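Local coordinates for protein Medium/long-chain acyl-CoA thioesterase YigI (Shewanella oneidensis, PDB 3E8P) that probably hydrolyses medium- and long-chain fatty acyl-CoA thioesters to free fatty acids and CoA, as a hotdog-fold thioesterase, at residues V23-D28 against D40-Y44; F33-L39 against T75-V79; H64-L68 against R119-G123; R138-M144 against G157-V163. One frame throughout, in Å; residues are numbered along the deposited sequence.

Contact 1. Residues V23-D28 against D40-Y44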
loop_
_atom_site.group_PDB
_atom_site.type_symbol
_atom_site.label_atom_id
_atom_site.label_comp_id
_atom_site.label_asym_id
_atom_site.label_seq_id
_atom_site.Cartn_x
_atom_site.Cartn_y
_atom_site.Cartn_z
ATOM N N VAL A 23 13.260 -22.239 -13.716
ATOM C CA VAL A 23 12.657 -21.487 -12.624
ATOM C C VAL A 23 11.303 -22.062 -12.220
ATOM O O VAL A 23 10.986 -22.138 -11.035
ATOM C CB VAL A 23 12.473 -20.004 -12.999
ATOM C CG1 VAL A 23 11.791 -19.265 -11.862
ATOM C CG2 VAL A 23 13.819 -19.374 -13.298
ATOM N N ALA A 24 10.508 -22.466 -13.207
ATOM C CA ALA A 24 9.190 -23.040 -12.946
ATOM C C ALA A 24 9.322 -24.317 -12.120
ATOM O O ALA A 24 8.518 -24.573 -11.223
ATOM C CB ALA A 24 8.475 -23.338 -14.264
ATOM N N GLU A 25 10.348 -25.106 -12.426
ATOM C CA GLU A 25 10.609 -26.365 -11.728
ATOM C C GLU A 25 10.962 -26.140 -10.260
ATOM O O GLU A 25 10.466 -26.846 -9.379
ATOM C CB GLU A 25 11.761 -27.112 -12.406
ATOM C CG GLU A 25 11.476 -28.576 -12.733
ATOM C CD GLU A 25 11.278 -29.455 -11.502
ATOM O OE1 GLU A 25 10.189 -29.401 -10.886
ATOM O OE2 GLU A 25 12.217 -30.207 -11.151
ATOM N N VAL A 26 11.826 -25.166 -10.000
ATOM C CA VAL A 26 12.224 -24.879 -8.629
ATOM C C VAL A 26 11.027 -24.469 -7.772
ATOM O O VAL A 26 10.840 -24.989 -6.677
ATOM C CB VAL A 26 13.287 -23.754 -8.566
ATOM C CG1 VAL A 26 13.693 -23.506 -7.124
ATOM C CG2 VAL A 26 14.506 -24.134 -9.392
ATOM N N PHE A 27 10.212 -23.544 -8.272
ATOM C CA PHE A 27 9.049 -23.079 -7.523
ATOM C C PHE A 27 7.958 -24.124 -7.350
ATOM O O PHE A 27 7.248 -24.114 -6.345
ATOM C CB PHE A 27 8.444 -21.837 -8.176
ATOM C CG PHE A 27 9.173 -20.562 -7.853
ATOM C CD1 PHE A 27 10.488 -20.363 -8.272
ATOM C CD2 PHE A 27 8.538 -19.550 -7.134
ATOM C CE1 PHE A 27 11.159 -19.175 -7.980
ATOM C CE2 PHE A 27 9.200 -18.355 -6.837
ATOM C CZ PHE A 27 10.511 -18.170 -7.262
ATOM N N ASP A 28 7.825 -25.028 -8.317
ATOM C CA ASP A 28 6.790 -26.054 -8.240
ATOM C C ASP A 28 7.113 -27.260 -7.355
ATOM O O ASP A 28 6.203 -27.884 -6.808
ATOM C CB ASP A 28 6.424 -26.548 -9.645
ATOM C CG ASP A 28 5.221 -27.483 -9.642
ATOM O OD1 ASP A 28 4.090 -27.007 -9.400
ATOM O OD2 ASP A 28 5.403 -28.700 -9.867
ATOM N N ASP A 40 0.932 -24.706 -7.012
ATOM C CA ASP A 40 1.431 -25.209 -8.300
ATOM C C ASP A 40 1.631 -24.164 -9.397
ATOM O O ASP A 40 0.820 -23.250 -9.559
ATOM C CB ASP A 40 0.474 -26.262 -8.862
ATOM C CG ASP A 40 0.300 -27.448 -7.948
ATOM O OD1 ASP A 40 -0.527 -28.318 -8.284
ATOM O OD2 ASP A 40 0.984 -27.518 -6.903
ATOM N N ILE A 41 2.712 -24.308 -10.156
ATOM C CA ILE A 41 2.974 -23.410 -11.273
ATOM C C ILE A 41 2.401 -24.129 -12.501
ATOM O O ILE A 41 3.073 -24.938 -13.139
ATOM C CB ILE A 41 4.493 -23.139 -11.465
ATOM C CG1 ILE A 41 5.023 -22.273 -10.320
ATOM C CG2 ILE A 41 4.737 -22.397 -12.775
ATOM C CD1 ILE A 41 5.110 -22.983 -9.005
ATOM N N LYS A 42 1.140 -23.840 -12.801
ATOM C CA LYS A 42 0.439 -24.460 -13.917
ATOM C C LYS A 42 1.131 -24.219 -15.253
ATOM O O LYS A 42 1.323 -25.149 -16.030
ATOM C CB LYS A 42 -1.004 -23.947 -13.970
ATOM C CG LYS A 42 -1.941 -24.804 -14.801
ATOM C CD LYS A 42 -3.372 -24.267 -14.768
ATOM C CE LYS A 42 -4.317 -25.149 -15.575
ATOM N NZ LYS A 42 -5.690 -24.575 -15.657
ATOM N N ARG A 43 1.501 -22.969 -15.513
ATOM C CA ARG A 43 2.181 -22.600 -16.749
ATOM C C ARG A 43 3.080 -21.402 -16.491
ATOM O O ARG A 43 2.745 -20.542 -15.681
ATOM C CB ARG A 43 1.163 -22.259 -17.840
ATOM C CG ARG A 43 0.506 -23.473 -18.472
ATOM C CD ARG A 43 -0.543 -23.067 -19.498
ATOM N NE ARG A 43 -1.792 -22.623 -18.881
ATOM C CZ ARG A 43 -2.622 -23.419 -18.210
ATOM N NH1 ARG A 43 -2.339 -24.707 -18.062
ATOM N NH2 ARG A 43 -3.744 -22.934 -17.700
ATOM N N TYR A 44 4.217 -21.348 -17.179
ATOM C CA TYR A 44 5.156 -20.247 -17.005
ATOM C C TYR A 44 5.988 -20.024 -18.265
ATOM O O TYR A 44 6.869 -20.818 -18.591
ATOM C CB TYR A 44 6.068 -20.531 -15.803
ATOM C CG TYR A 44 6.945 -19.370 -15.385
ATOM C CD1 TYR A 44 6.413 -18.101 -15.203
ATOM C CD2 TYR A 44 8.300 -19.553 -15.128
ATOM C CE1 TYR A 44 7.204 -17.042 -14.772
ATOM C CE2 TYR A 44 9.097 -18.498 -14.696
ATOM C CZ TYR A 44 8.541 -17.242 -14.518
ATOM O OH TYR A 44 9.318 -16.186 -14.073
#

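Contact 2. Residues F33-L39 against T75-V79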
loop_
_atom_site.group_PDB
_atom_site.type_symbol
_atom_site.label_atom_id
_atom_site.label_comp_id
_atom_site.label_asym_id
_atom_site.label_seq_id
_atom_site.Cartn_x
_atom_site.Cartn_y
_atom_site.Cartn_z
ATOM N N PHE A 33 7.741 -24.321 1.420
ATOM C CA PHE A 33 6.448 -23.728 1.755
ATOM C C PHE A 33 5.382 -23.942 0.684
ATOM O O PHE A 33 4.203 -23.984 0.999
ATOM C CB PHE A 33 6.582 -22.226 2.055
ATOM C CG PHE A 33 5.357 -21.634 2.722
ATOM C CD1 PHE A 33 4.830 -22.212 3.879
ATOM C CD2 PHE A 33 4.726 -20.503 2.194
ATOM C CE1 PHE A 33 3.692 -21.680 4.502
ATOM C CE2 PHE A 33 3.584 -19.961 2.810
ATOM C CZ PHE A 33 3.069 -20.553 3.965
ATOM N N HIS A 34 5.790 -24.064 -0.576
ATOM C CA HIS A 34 4.828 -24.292 -1.661
ATOM C C HIS A 34 4.353 -25.732 -1.585
ATOM O O HIS A 34 3.201 -26.032 -1.900
ATOM C CB HIS A 34 5.459 -24.033 -3.037
ATOM C CG HIS A 34 5.882 -22.613 -3.251
ATOM N ND1 HIS A 34 6.597 -22.205 -4.358
ATOM C CD2 HIS A 34 5.730 -21.513 -2.475
ATOM C CE1 HIS A 34 6.872 -20.918 -4.251
ATOM N NE2 HIS A 34 6.359 -20.475 -3.116
ATOM N N ASN A 35 5.250 -26.624 -1.167
ATOM C CA ASN A 35 4.913 -28.031 -1.043
ATOM C C ASN A 35 4.018 -28.260 0.172
ATOM O O ASN A 35 3.235 -29.203 0.204
ATOM C CB ASN A 35 6.187 -28.880 -0.962
ATOM C CG ASN A 35 6.987 -28.858 -2.265
ATOM O OD1 ASN A 35 6.415 -28.890 -3.351
ATOM N ND2 ASN A 35 8.310 -28.815 -2.158
ATOM N N LEU A 36 4.117 -27.386 1.165
ATOM C CA LEU A 36 3.283 -27.517 2.355
ATOM C C LEU A 36 1.857 -27.077 2.035
ATOM O O LEU A 36 0.896 -27.659 2.526
ATOM C CB LEU A 36 3.835 -26.660 3.496
ATOM C CG LEU A 36 3.019 -26.679 4.794
ATOM C CD1 LEU A 36 3.204 -28.018 5.519
ATOM C CD2 LEU A 36 3.477 -25.538 5.687
ATOM N N LEU A 37 1.731 -26.039 1.213
ATOM C CA LEU A 37 0.422 -25.523 0.834
ATOM C C LEU A 37 -0.177 -26.240 -0.372
ATOM O O LEU A 37 -1.394 -26.379 -0.469
ATOM C CB LEU A 37 0.501 -24.014 0.539
ATOM C CG LEU A 37 0.303 -23.050 1.716
ATOM C CD1 LEU A 37 1.288 -23.378 2.821
ATOM C CD2 LEU A 37 0.495 -21.605 1.248
ATOM N N GLY A 38 0.686 -26.687 -1.281
ATOM C CA GLY A 38 0.233 -27.367 -2.482
ATOM C C GLY A 38 0.150 -26.384 -3.643
ATOM O O GLY A 38 -0.623 -26.564 -4.582
ATOM N N LEU A 39 0.947 -25.325 -3.568
ATOM C CA LEU A 39 0.970 -24.297 -4.601
ATOM C C LEU A 39 1.623 -24.845 -5.878
ATOM O O LEU A 39 2.721 -25.396 -5.829
ATOM C CB LEU A 39 1.720 -23.075 -4.056
ATOM C CG LEU A 39 1.812 -21.779 -4.859
ATOM C CD1 LEU A 39 2.120 -20.624 -3.924
ATOM C CD2 LEU A 39 2.889 -21.912 -5.912
ATOM N N THR A 75 0.012 -15.225 0.002
ATOM C CA THR A 75 1.146 -16.049 -0.429
ATOM C C THR A 75 1.119 -16.245 -1.946
ATOM O O THR A 75 2.133 -16.053 -2.628
ATOM C CB THR A 75 1.134 -17.447 0.271
ATOM O OG1 THR A 75 1.320 -17.271 1.678
ATOM C CG2 THR A 75 2.257 -18.330 -0.249
ATOM N N VAL A 76 -0.049 -16.605 -2.474
ATOM C CA VAL A 76 -0.200 -16.820 -3.916
ATOM C C VAL A 76 0.042 -15.544 -4.724
ATOM O O VAL A 76 0.747 -15.556 -5.727
ATOM C CB VAL A 76 -1.611 -17.351 -4.261
ATOM C CG1 VAL A 76 -1.751 -17.526 -5.777
ATOM C CG2 VAL A 76 -1.853 -18.663 -3.547
ATOM N N LEU A 77 -0.539 -14.436 -4.280
ATOM C CA LEU A 77 -0.373 -13.177 -4.993
ATOM C C LEU A 77 1.087 -12.738 -5.054
ATOM O O LEU A 77 1.532 -12.217 -6.078
ATOM C CB LEU A 77 -1.225 -12.083 -4.342
ATOM C CG LEU A 77 -2.742 -12.237 -4.490
ATOM C CD1 LEU A 77 -3.459 -11.268 -3.556
ATOM C CD2 LEU A 77 -3.140 -11.977 -5.921
ATOM N N ASP A 78 1.833 -12.952 -3.969
ATOM C CA ASP A 78 3.251 -12.562 -3.921
ATOM C C ASP A 78 4.099 -13.399 -4.879
ATOM O O ASP A 78 4.960 -12.872 -5.591
ATOM C CB ASP A 78 3.820 -12.705 -2.502
ATOM C CG ASP A 78 5.221 -12.108 -2.375
ATOM O OD1 ASP A 78 5.971 -12.512 -1.465
ATOM O OD2 ASP A 78 5.573 -11.218 -3.183
ATOM N N VAL A 79 3.847 -14.703 -4.889
ATOM C CA VAL A 79 4.560 -15.625 -5.765
ATOM C C VAL A 79 4.248 -15.330 -7.235
ATOM O O VAL A 79 5.145 -15.356 -8.087
ATOM C CB VAL A 79 4.174 -17.087 -5.447
ATOM C CG1 VAL A 79 4.865 -18.029 -6.433
ATOM C CG2 VAL A 79 4.565 -17.419 -4.001
#

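Contact 3. Residues H64-L68 against R119-G123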
loop_
_atom_site.group_PDB
_atom_site.type_symbol
_atom_site.label_atom_id
_atom_site.label_comp_id
_atom_site.label_asym_id
_atom_site.label_seq_id
_atom_site.Cartn_x
_atom_site.Cartn_y
_atom_site.Cartn_z
ATOM N N HIS A 64 -16.631 -21.948 9.745
ATOM C CA HIS A 64 -18.036 -21.780 9.389
ATOM C C HIS A 64 -18.246 -21.368 7.933
ATOM O O HIS A 64 -19.006 -22.003 7.205
ATOM C CB HIS A 64 -18.696 -20.756 10.321
ATOM C CG HIS A 64 -20.161 -20.559 10.070
ATOM N ND1 HIS A 64 -20.652 -20.010 8.906
ATOM C CD2 HIS A 64 -21.241 -20.834 10.841
ATOM C CE1 HIS A 64 -21.971 -19.952 8.971
ATOM N NE2 HIS A 64 -22.353 -20.446 10.134
ATOM N N GLN A 65 -17.564 -20.310 7.507
ATOM C CA GLN A 65 -17.697 -19.803 6.140
ATOM C C GLN A 65 -16.929 -20.626 5.104
ATOM O O GLN A 65 -17.120 -20.443 3.907
ATOM C CB GLN A 65 -17.210 -18.349 6.069
ATOM C CG GLN A 65 -17.883 -17.383 7.038
ATOM C CD GLN A 65 -19.321 -17.064 6.664
ATOM O OE1 GLN A 65 -20.011 -16.326 7.372
ATOM N NE2 GLN A 65 -19.780 -17.618 5.544
ATOM N N GLN A 66 -16.060 -21.520 5.563
ATOM C CA GLN A 66 -15.256 -22.336 4.661
ATOM C C GLN A 66 -14.508 -21.452 3.665
ATOM O O GLN A 66 -14.506 -21.712 2.461
ATOM C CB GLN A 66 -16.132 -23.347 3.905
ATOM C CG GLN A 66 -16.540 -24.562 4.735
ATOM C CD GLN A 66 -15.359 -25.456 5.090
ATOM O OE1 GLN A 66 -14.796 -26.132 4.233
ATOM N NE2 GLN A 66 -14.978 -25.452 6.359
ATOM N N ILE A 67 -13.879 -20.398 4.169
ATOM C CA ILE A 67 -13.130 -19.511 3.295
ATOM C C ILE A 67 -11.629 -19.734 3.448
ATOM O O ILE A 67 -11.139 -20.167 4.492
ATOM C CB ILE A 67 -13.451 -18.027 3.565
ATOM C CG1 ILE A 67 -13.112 -17.666 5.000
ATOM C CG2 ILE A 67 -14.921 -17.762 3.345
ATOM C CD1 ILE A 67 -13.253 -16.203 5.276
ATOM N N LEU A 68 -10.912 -19.456 2.373
ATOM C CA LEU A 68 -9.470 -19.597 2.338
ATOM C C LEU A 68 -8.881 -18.578 3.324
ATOM O O LEU A 68 -9.418 -17.475 3.480
ATOM C CB LEU A 68 -8.994 -19.314 0.913
ATOM C CG LEU A 68 -7.585 -19.692 0.465
ATOM C CD1 LEU A 68 -7.418 -21.209 0.475
ATOM C CD2 LEU A 68 -7.358 -19.137 -0.938
ATOM N N ARG A 119 -13.632 -10.073 -1.581
ATOM C CA ARG A 119 -14.749 -10.846 -1.034
ATOM C C ARG A 119 -14.245 -12.200 -0.535
ATOM O O ARG A 119 -13.169 -12.639 -0.925
ATOM C CB ARG A 119 -15.829 -11.031 -2.107
ATOM C CG ARG A 119 -15.317 -11.623 -3.421
ATOM C CD ARG A 119 -16.418 -11.640 -4.461
ATOM N NE ARG A 119 -16.830 -10.286 -4.809
ATOM C CZ ARG A 119 -16.240 -9.536 -5.733
ATOM N NH1 ARG A 119 -15.211 -10.008 -6.421
ATOM N NH2 ARG A 119 -16.665 -8.299 -5.955
ATOM N N PRO A 120 -15.025 -12.882 0.322
ATOM C CA PRO A 120 -14.661 -14.187 0.889
ATOM C C PRO A 120 -14.049 -15.191 -0.074
ATOM O O PRO A 120 -14.552 -15.409 -1.181
ATOM C CB PRO A 120 -15.977 -14.686 1.481
ATOM C CG PRO A 120 -16.653 -13.414 1.888
ATOM C CD PRO A 120 -16.416 -12.547 0.670
ATOM N N GLY A 121 -12.966 -15.817 0.374
ATOM C CA GLY A 121 -12.278 -16.795 -0.445
ATOM C C GLY A 121 -12.946 -18.156 -0.504
ATOM O O GLY A 121 -12.472 -19.102 0.113
ATOM N N ARG A 122 -14.055 -18.261 -1.227
ATOM C CA ARG A 122 -14.734 -19.544 -1.369
ATOM C C ARG A 122 -14.347 -20.104 -2.731
ATOM O O ARG A 122 -14.095 -19.341 -3.662
ATOM C CB ARG A 122 -16.253 -19.380 -1.290
ATOM C CG ARG A 122 -16.736 -18.755 0.007
ATOM C CD ARG A 122 -18.213 -19.037 0.263
ATOM N NE ARG A 122 -18.650 -18.482 1.546
ATOM C CZ ARG A 122 -18.848 -17.184 1.777
ATOM N NH1 ARG A 122 -18.659 -16.296 0.808
ATOM N NH2 ARG A 122 -19.220 -16.774 2.982
ATOM N N GLY A 123 -14.284 -21.425 -2.842
ATOM C CA GLY A 123 -13.918 -22.044 -4.103
ATOM C C GLY A 123 -13.239 -23.393 -3.939
ATOM O O GLY A 123 -12.814 -23.763 -2.843
HETATM O O HOH W 1 -14.867 -22.812 -0.088
#

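Contact 4. Residues R138-M144 against G157-V163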
loop_
_atom_site.group_PDB
_atom_site.type_symbol
_atom_site.label_atom_id
_atom_site.label_comp_id
_atom_site.label_asym_id
_atom_site.label_seq_id
_atom_site.Cartn_x
_atom_site.Cartn_y
_atom_site.Cartn_z
ATOM N N ARG A 138 16.246 -2.941 -12.385
ATOM C CA ARG A 138 16.536 -3.252 -10.990
ATOM C C ARG A 138 15.277 -3.366 -10.131
ATOM O O ARG A 138 15.270 -4.084 -9.141
ATOM C CB ARG A 138 17.511 -2.231 -10.387
ATOM C CG ARG A 138 16.985 -0.823 -10.203
ATOM C CD ARG A 138 16.844 -0.077 -11.516
ATOM N NE ARG A 138 15.500 -0.190 -12.078
ATOM C CZ ARG A 138 15.065 0.537 -13.100
ATOM N NH1 ARG A 138 15.870 1.424 -13.673
ATOM N NH2 ARG A 138 13.824 0.390 -13.539
ATOM N N VAL A 139 14.214 -2.674 -10.526
ATOM C CA VAL A 139 12.952 -2.710 -9.791
ATOM C C VAL A 139 11.756 -2.757 -10.739
ATOM O O VAL A 139 11.688 -1.980 -11.695
ATOM C CB VAL A 139 12.784 -1.467 -8.882
ATOM C CG1 VAL A 139 11.423 -1.489 -8.215
ATOM C CG2 VAL A 139 13.867 -1.436 -7.840
ATOM N N SER A 140 10.828 -3.678 -10.472
ATOM C CA SER A 140 9.611 -3.824 -11.270
ATOM C C SER A 140 8.373 -3.826 -10.371
ATOM O O SER A 140 8.407 -4.356 -9.255
ATOM C CB SER A 140 9.629 -5.132 -12.069
ATOM O OG SER A 140 10.632 -5.105 -13.062
ATOM N N VAL A 141 7.291 -3.223 -10.857
ATOM C CA VAL A 141 6.035 -3.197 -10.122
ATOM C C VAL A 141 5.040 -4.049 -10.901
ATOM O O VAL A 141 4.976 -3.971 -12.126
ATOM C CB VAL A 141 5.488 -1.761 -9.960
ATOM C CG1 VAL A 141 4.236 -1.776 -9.068
ATOM C CG2 VAL A 141 6.550 -0.869 -9.327
ATOM N N CYS A 142 4.279 -4.874 -10.188
ATOM C CA CYS A 142 3.306 -5.761 -10.816
ATOM C C CYS A 142 1.928 -5.746 -10.169
ATOM O O CYS A 142 1.771 -5.365 -9.008
ATOM C CB CYS A 142 3.810 -7.202 -10.772
ATOM S SG CYS A 142 5.442 -7.460 -11.473
ATOM N N ARG A 143 0.933 -6.174 -10.943
ATOM C CA ARG A 143 -0.431 -6.293 -10.451
ATOM C C ARG A 143 -0.761 -7.789 -10.459
ATOM O O ARG A 143 -0.441 -8.497 -11.413
ATOM C CB ARG A 143 -1.409 -5.534 -11.351
ATOM C CG ARG A 143 -1.622 -4.095 -10.918
ATOM C CD ARG A 143 -2.774 -3.429 -11.646
ATOM N NE ARG A 143 -3.136 -2.167 -11.001
ATOM C CZ ARG A 143 -4.085 -1.341 -11.435
ATOM N NH1 ARG A 143 -4.784 -1.637 -12.525
ATOM N NH2 ARG A 143 -4.333 -0.221 -10.770
HETATM N N MSE A 144 -1.379 -8.278 -9.391
HETATM C CA MSE A 144 -1.725 -9.688 -9.322
HETATM C C MSE A 144 -3.214 -9.838 -9.106
HETATM O O MSE A 144 -3.881 -8.917 -8.647
HETATM C CB MSE A 144 -0.980 -10.382 -8.180
HETATM C CG MSE A 144 0.528 -10.308 -8.274
HETATM SE SE MSE A 144 1.227 -8.535 -7.777
HETATM C CE MSE A 144 1.590 -8.865 -5.928
ATOM N N GLY A 157 -3.763 -7.779 -6.082
ATOM C CA GLY A 157 -2.524 -7.413 -5.429
ATOM C C GLY A 157 -1.695 -6.480 -6.298
ATOM O O GLY A 157 -1.966 -6.302 -7.486
ATOM N N THR A 158 -0.701 -5.852 -5.686
ATOM C CA THR A 158 0.232 -4.986 -6.395
ATOM C C THR A 158 1.551 -5.195 -5.659
ATOM O O THR A 158 1.617 -5.022 -4.439
ATOM C CB THR A 158 -0.175 -3.493 -6.325
ATOM O OG1 THR A 158 -1.476 -3.327 -6.889
ATOM C CG2 THR A 158 0.807 -2.616 -7.104
ATOM N N GLY A 159 2.591 -5.593 -6.385
ATOM C CA GLY A 159 3.882 -5.804 -5.753
ATOM C C GLY A 159 5.053 -5.087 -6.403
ATOM O O GLY A 159 5.092 -4.896 -7.620
ATOM N N THR A 160 6.007 -4.673 -5.577
ATOM C CA THR A 160 7.206 -4.006 -6.050
ATOM C C THR A 160 8.312 -5.025 -5.820
ATOM O O THR A 160 8.537 -5.472 -4.693
ATOM C CB THR A 160 7.473 -2.727 -5.255
ATOM O OG1 THR A 160 6.368 -1.824 -5.422
ATOM C CG2 THR A 160 8.722 -2.057 -5.751
ATOM N N TYR A 161 8.988 -5.411 -6.896
ATOM C CA TYR A 161 10.030 -6.418 -6.807
ATOM C C TYR A 161 11.414 -5.960 -7.224
ATOM O O TYR A 161 11.575 -5.085 -8.080
ATOM C CB TYR A 161 9.626 -7.628 -7.646
ATOM C CG TYR A 161 8.355 -8.282 -7.166
ATOM C CD1 TYR A 161 8.392 -9.315 -6.237
ATOM C CD2 TYR A 161 7.108 -7.833 -7.605
ATOM C CE1 TYR A 161 7.218 -9.887 -5.753
ATOM C CE2 TYR A 161 5.935 -8.390 -7.128
ATOM C CZ TYR A 161 5.994 -9.415 -6.201
ATOM O OH TYR A 161 4.831 -9.951 -5.694
HETATM N N MSE A 162 12.410 -6.561 -6.591
HETATM C CA MSE A 162 13.810 -6.284 -6.880
HETATM C C MSE A 162 14.195 -7.316 -7.943
HETATM O O MSE A 162 14.040 -8.517 -7.725
HETATM C CB MSE A 162 14.659 -6.490 -5.617
HETATM C CG MSE A 162 16.098 -6.035 -5.738
HETATM SE SE MSE A 162 16.238 -4.107 -5.854
HETATM C CE MSE A 162 16.098 -3.702 -3.968
ATOM N N VAL A 163 14.684 -6.855 -9.090
ATOM C CA VAL A 163 15.077 -7.773 -10.162
ATOM C C VAL A 163 16.530 -7.602 -10.587
ATOM O O VAL A 163 16.999 -8.242 -11.532
ATOM C CB VAL A 163 14.168 -7.598 -11.396
ATOM C CG1 VAL A 163 12.750 -8.061 -11.063
ATOM C CG2 VAL A 163 14.158 -6.138 -11.824
#

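Contact 1. Residues V23-D28 against D40-Y44
Ile41 is the main bump, pushing from the strand into a hollow on the helix made by Ala24, Phe27 and Asp28. Its CD1 comes within 3.6 Å of Phe27 CB and also lies against the peptide that joins Phe27 to Asp28, while its other branch, CG2, sits 4.1 Å from Ala24 CB. Alanine suits that spot, since its single methyl leaves room for both Ile41 and Tyr44. The Tyr44 ring slants past the helix, CD2 lying 3.9 Å from Ala24 CB and CE2 4.0 Å from Val23 CG1. With CG anti to the backbone N (chi1 -171°), Tyr44 carries its ring along the helix to Val23, and its hydroxyl bonds to the Leu83 carbonyl of helix 70-90. That helix also packs on Val23 and Phe27.

Here helix 14-29 runs at 147° to 40-44, an outermost strand of the antiparallel hotdog sheet within this chain, and Asp28 closes the end where Asp40 begins the strand. Asp28 OD1 accepts a bond of 3.1 Å from Ile41 N; the donor arrives on the anti side of the carboxylate, 26° out of its plane. With an alanine here, the Ile41 amide would probably lose this acceptor and the start of the strand its polar tie to the helix. The Asp40 carboxylate stands close by, its OD2 4.0 Å from Asp28 OD1, so the two negative charges probably disfavour each other and may raise the proton affinity of one. The chemistry is thus a greasy interlock with one polar tie, where an aspartate holds a strand amide, probably at some electrostatic cost.

Contact 2. Residues F33-L39 against T75-V79
Thr75 meets Phe33 and Leu37, and more loosely Leu39. Its OG1 lies at the edge of the Phe33 ring, 3.7 Å from Phe33 CE2, while its methyl CG2 touches Phe33 CE2 as well as the tip of Leu37, 4.0 Å from Leu37 CD2. Threonine fits here because its methyl joins the apolar packing while its hydroxyl finds an acceptor on its own helix, the Gly71 carbonyl. One turn on, Val79 offers CG2 to both His34 and Leu39: it is 3.7 Å from His34 NE2 and meets Leu39 CD1 tip to tip at 4.0 Å. Leu39, with CG anti to the backbone N (chi1 -175°), reaches Val76 CG2 as well.

Further out, Leu37 CD1 lies over one face of the Phe33 ring and Leu39 CD2 over one face of His34. The imidazole is held at both nitrogens, ND1 by the Phe27 carbonyl and NE2 by His69 of the second subunit. The His34 carbonyl takes the amides of both Gly38 and Leu39; Gly38, at positive phi, turns the chain out of the helix, and Leu39 beyond it points toward helix 70-90.

No hydrogen bond links the two segments, whose helix axes stay 12.5 Å apart. Helix 32-37 packs on helix 70-90, the long central helix of the hotdog fold, beside strand 49-54, whose Val51 and Ile53 touch Leu39, Leu37 and Val76, with the second subunit bordering Phe33 and His34.

Contact 3. Residues H64-L68 against R119-G123
Leu68 N and Gly121 O form the firm hydrogen bond of this contact, 2.8 Å long with an N-H...O angle of 161° and the donor tilted 18° from the carbonyl plane. The same oxygen also receives a CA-H...O contact from Ile67 CA at 3.3 Å. A second, weak bond runs from Arg122 NE to Gln65 O at 3.4 Å. One water adds a bridge, donating to Gln66 O and accepting from Gly123 N.

Apolar contact centres on Ile67 CG2. It touches Pro120 CB at 3.7 Å and the aliphatic part of Arg122, 3.9 Å from its CG, and lies over one face of the guanidinium, towards the rim. Placing CG2 anti to the carbonyl carbon, with CG1 in the crowded position between N and C (chi1 60°), directs that methyl to Pro120 and Arg122. The extended Arg122 chain carries its charged group back across to the Gln65 backbone.

Shape also decides the residue types. Gly121 is the centre of an inverse gamma turn, closed by Arg122 N bonding to Pro120 O, and a side chain there would press tightly on Leu68 CB. Gly123 has backbone angles that call for glycine.

Two loops are thereby joined chiefly through backbone atoms: the chain just ahead of helix 70-90 and the connection between strands 109-117 and 125-134. Ile67 packs apolar atoms around that pairing, and the arginine supplies an aliphatic stem and a charged head in one residue, as suits a partly exposed contact.

Contact 4. Residues R138-M144 against G157-V163
The antiparallel hairpin of strands 139-148 and 153-162 supplies this contact, with Ser140-Tyr161, Cys142-Gly159 and Met144-Gly157 as its hydrogen-bonded pairs. The tightest rung, Tyr161 N to Ser140 O, measures 2.6 Å and is almost straight at 179°. Beyond the Val139-Met162 pair, Val163 N still reaches Arg138 O at 2.8 Å, from above the carbonyl plane.

On the face of Val139, Val141, Thr158 and Thr160, branched side chains interlock. Val139 and Thr160 cross, CG1 of the valine 3.7 Å from CG2 of the threonine, and Val141 CG1 meets Thr158 CG2 at 4.0 Å. Beta-branched residues suit extended strands, and the hydroxyl of Thr160 also bonds to Asp112 of the fourth subunit, so this face is part of a subunit boundary.

The other face carries Cys142, Met144 and Tyr161 towards helix 70-90. Met144 (a selenomethionine) bends at chi2 and chi3 to bring CE back over Gly159: it lies 3.5 Å from Gly159 N and 3.4 Å from Tyr161 OH, near the ring plane at its edge. Cys142 SG stands obliquely to the same ring, 4.2 Å from Tyr161 CD2. Glycine fits position 159 because a side chain there would collide with Tyr161 CE2 and crowd Met144 CE; at Gly157 too it would be tight against that methyl. The tyrosine hydroxyl is held by Asp78 of the helix.

A curved antiparallel sheet wrapped about a long central helix is the hallmark of the hotdog fold, and this hairpin forms two neighbouring strands of that sheet.

Contacts 2 and 4 are buried, whereas contact 1 lies at the surface and contact 3 is partly buried, its centre about 21 Å from that of the chain. Helix 70-90 joins contact 2 to contact 4 through Asp78 and Tyr161, and Leu77 packs on Met144. Contacts 1 and 2 share the run from helix 14-29 through helix 32-37 into strand 40-44, and touch through Phe27 and His34. Both contacts 1 and 4 reach the same sheet, on opposite sides of the chain's centre. Regular backbone bonding dominates contact 4 and irregular bonding contact 3; contact 2 relies on side-chain packing, and contact 1 adds a single carboxylate tie.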